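Rhamnosidase B (Bacillus sp., PDB 2OKX) probably hydrolyses the glycosidic bonds of terminal alpha-L-rhamnose residues in glycosides and oligosaccharides, as an alpha-L-rhamnosidase of glycoside hydrolase family 78. Local coordinates at residues E562-D567 / Q573-G578. Sequence-based numbering, arbitrary orientation.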
loop_
_atom_site.group_PDB
_atom_site.type_symbol
_atom_site.label_atom_id
_atom_site.label_comp_id
_atom_site.label_asym_id
_atom_site.label_seq_id
_atom_site.Cartn_x
_atom_site.Cartn_y
_atom_site.Cartn_z
ATOM N N GLU A 562 5.270 -7.987 -1.667
ATOM C CA GLU A 562 4.537 -8.380 -2.870
ATOM C C GLU A 562 5.620 -8.525 -3.934
ATOM O O GLU A 562 6.653 -9.139 -3.677
ATOM C CB GLU A 562 3.543 -7.281 -3.274
ATOM C CG GLU A 562 2.519 -6.935 -2.193
ATOM C CD GLU A 562 1.481 -5.923 -2.653
ATOM O OE1 GLU A 562 0.631 -5.538 -1.822
ATOM O OE2 GLU A 562 1.509 -5.511 -3.837
ATOM N N ASP A 563 5.398 -7.963 -5.120
ATOM C CA ASP A 563 6.417 -8.021 -6.168
ATOM C C ASP A 563 7.534 -7.061 -5.748
ATOM O O ASP A 563 8.646 -7.092 -6.283
ATOM C CB ASP A 563 5.825 -7.611 -7.516
ATOM C CG ASP A 563 5.223 -6.228 -7.484
ATOM O OD1 ASP A 563 5.817 -5.310 -8.089
ATOM O OD2 ASP A 563 4.162 -6.062 -6.843
ATOM N N THR A 564 7.213 -6.206 -4.782
ATOM C CA THR A 564 8.160 -5.253 -4.206
ATOM C C THR A 564 7.743 -5.128 -2.747
ATOM O O THR A 564 6.672 -5.604 -2.367
ATOM C CB THR A 564 8.033 -3.832 -4.807
ATOM O OG1 THR A 564 6.732 -3.307 -4.507
ATOM C CG2 THR A 564 8.245 -3.848 -6.315
ATOM N N PHE A 565 8.586 -4.517 -1.922
ATOM C CA PHE A 565 8.194 -4.290 -0.539
ATOM C C PHE A 565 7.106 -3.229 -0.681
ATOM O O PHE A 565 7.118 -2.463 -1.647
ATOM C CB PHE A 565 9.348 -3.694 0.278
ATOM C CG PHE A 565 10.415 -4.684 0.643
ATOM C CD1 PHE A 565 11.676 -4.614 0.061
ATOM C CD2 PHE A 565 10.162 -5.679 1.581
ATOM C CE1 PHE A 565 12.676 -5.525 0.410
ATOM C CE2 PHE A 565 11.154 -6.596 1.939
ATOM C CZ PHE A 565 12.414 -6.517 1.349
ATOM N N VAL A 566 6.158 -3.187 0.248
ATOM C CA VAL A 566 5.118 -2.167 0.200
ATOM C C VAL A 566 4.936 -1.624 1.607
ATOM O O VAL A 566 5.323 -2.271 2.583
ATOM C CB VAL A 566 3.754 -2.712 -0.325
ATOM C CG1 VAL A 566 3.887 -3.136 -1.773
ATOM C CG2 VAL A 566 3.277 -3.871 0.530
ATOM N N ASP A 567 4.382 -0.424 1.713
ATOM C CA ASP A 567 4.158 0.187 3.015
ATOM C C ASP A 567 3.119 -0.614 3.797
ATOM O O ASP A 567 3.304 -0.890 4.982
ATOM C CB ASP A 567 3.705 1.649 2.849
ATOM C CG ASP A 567 2.437 1.789 2.010
ATOM O OD1 ASP A 567 2.240 0.981 1.079
ATOM O OD2 ASP A 567 1.647 2.727 2.267
ATOM N N GLN A 573 -0.426 -0.447 -0.703
ATOM C CA GLN A 573 0.231 -1.504 -1.477
ATOM C C GLN A 573 1.279 -0.844 -2.381
ATOM O O GLN A 573 1.536 -1.295 -3.503
ATOM C CB GLN A 573 -0.795 -2.267 -2.327
ATOM C CG GLN A 573 -1.773 -3.123 -1.517
ATOM C CD GLN A 573 -2.975 -3.593 -2.331
ATOM O OE1 GLN A 573 -2.861 -3.889 -3.520
ATOM N NE2 GLN A 573 -4.131 -3.679 -1.679
ATOM N N VAL A 574 1.882 0.223 -1.864
ATOM C CA VAL A 574 2.888 0.999 -2.589
ATOM C C VAL A 574 4.319 0.759 -2.112
ATOM O O VAL A 574 4.573 0.639 -0.913
ATOM C CB VAL A 574 2.592 2.517 -2.462
ATOM C CG1 VAL A 574 3.735 3.339 -3.058
ATOM C CG2 VAL A 574 1.286 2.851 -3.170
ATOM N N PHE A 575 5.254 0.695 -3.057
ATOM C CA PHE A 575 6.647 0.522 -2.696
ATOM C C PHE A 575 7.210 1.876 -2.275
ATOM O O PHE A 575 7.640 2.676 -3.115
ATOM C CB PHE A 575 7.459 -0.050 -3.868
ATOM C CG PHE A 575 8.956 0.081 -3.703
ATOM C CD1 PHE A 575 9.547 0.046 -2.439
ATOM C CD2 PHE A 575 9.775 0.246 -4.816
ATOM C CE1 PHE A 575 10.932 0.176 -2.291
ATOM C CE2 PHE A 575 11.159 0.376 -4.681
ATOM C CZ PHE A 575 11.737 0.343 -3.415
ATOM N N TRP A 576 7.176 2.138 -0.973
ATOM C CA TRP A 576 7.722 3.371 -0.435
ATOM C C TRP A 576 9.173 3.070 -0.089
ATOM O O TRP A 576 9.470 2.114 0.629
ATOM C CB TRP A 576 6.954 3.811 0.808
ATOM C CG TRP A 576 5.683 4.555 0.505
ATOM C CD1 TRP A 576 4.434 4.027 0.327
ATOM C CD2 TRP A 576 5.534 5.976 0.413
ATOM N NE1 TRP A 576 3.513 5.037 0.144
ATOM C CE2 TRP A 576 4.164 6.242 0.195
ATOM C CE3 TRP A 576 6.427 7.054 0.503
ATOM C CZ2 TRP A 576 3.664 7.544 0.069
ATOM C CZ3 TRP A 576 5.929 8.350 0.378
ATOM C CH2 TRP A 576 4.559 8.582 0.165
ATOM N N VAL A 577 10.073 3.889 -0.617
ATOM C CA VAL A 577 11.504 3.703 -0.425
ATOM C C VAL A 577 11.969 3.721 1.025
ATOM O O VAL A 577 12.704 2.832 1.454
ATOM C CB VAL A 577 12.280 4.759 -1.229
ATOM C CG1 VAL A 577 13.784 4.543 -1.081
ATOM C CG2 VAL A 577 11.865 4.676 -2.695
ATOM N N GLY A 578 11.543 4.726 1.780
ATOM C CA GLY A 578 11.959 4.810 3.168
ATOM C C GLY A 578 11.619 3.570 3.970
ATOM O O GLY A 578 12.458 3.042 4.704
HETATM O O HOH W 1 -0.689 -4.519 -5.022
#
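Asp567 and Val574 join the loop 562-567 to 573-578, the backbone N of Asp567 donating to Val574 O at 2.8 Å with an N-H...O angle of 148°. The same carbonyl oxygen receives a CA-H...O contact from Val566 CA at 3.1 Å, and a second such contact runs the other way, from Phe575 CA to Phe565 O. The carboxylate of Asp567 completes the exchange: Val574 N reaches Asp567 OD1 at 3.1 Å, nearly along the C-O axis. With CG between the backbone N and the carbonyl carbon (chi1 58°), the carboxylate lies on the Val574 side, and OD1 is the oxygen that meets Val574 N. An alanine in place of Asp567 would take away the carboxylate, which would probably leave Val574 N without this acceptor and open a gap beside Trp576 CD1.

Both segments belong to the (alpha/alpha)6-barrel, the six-hairpin glycosidase domain characteristic of family 78, within the connection from helix 544-559 to helix 577-590. A glycerol, probably from the crystallisation liquor, hydrogen-bonds to Asp567 OD2 and may mark a pocket; OD2 also lies close to Glu572 OE2, which accepts from Trp576 NE1. Trp576 sets CD1 3.4 Å from Asp567 CG, its ring plane 48° from the carboxylate.

Earlier in the loop, Thr564 OG1 donates to Phe565 O from above the carbonyl plane and touches Phe575 CB at 3.4 Å; the side chains of Thr564 and Phe575 cross at about a right angle. Val566 CG1 rests against Gln573 O. Glu562 OE1 lies 3.4 Å from Gln573 CG, those side chains also crossing roughly perpendicularly, and a water donates to both Glu562 OE2 and Gln573 OE1. Arg65 forms a salt bridge with Glu562 OE2, and Gln573 NE2 donates to the carbonyl oxygens of Pro569 and Arg502.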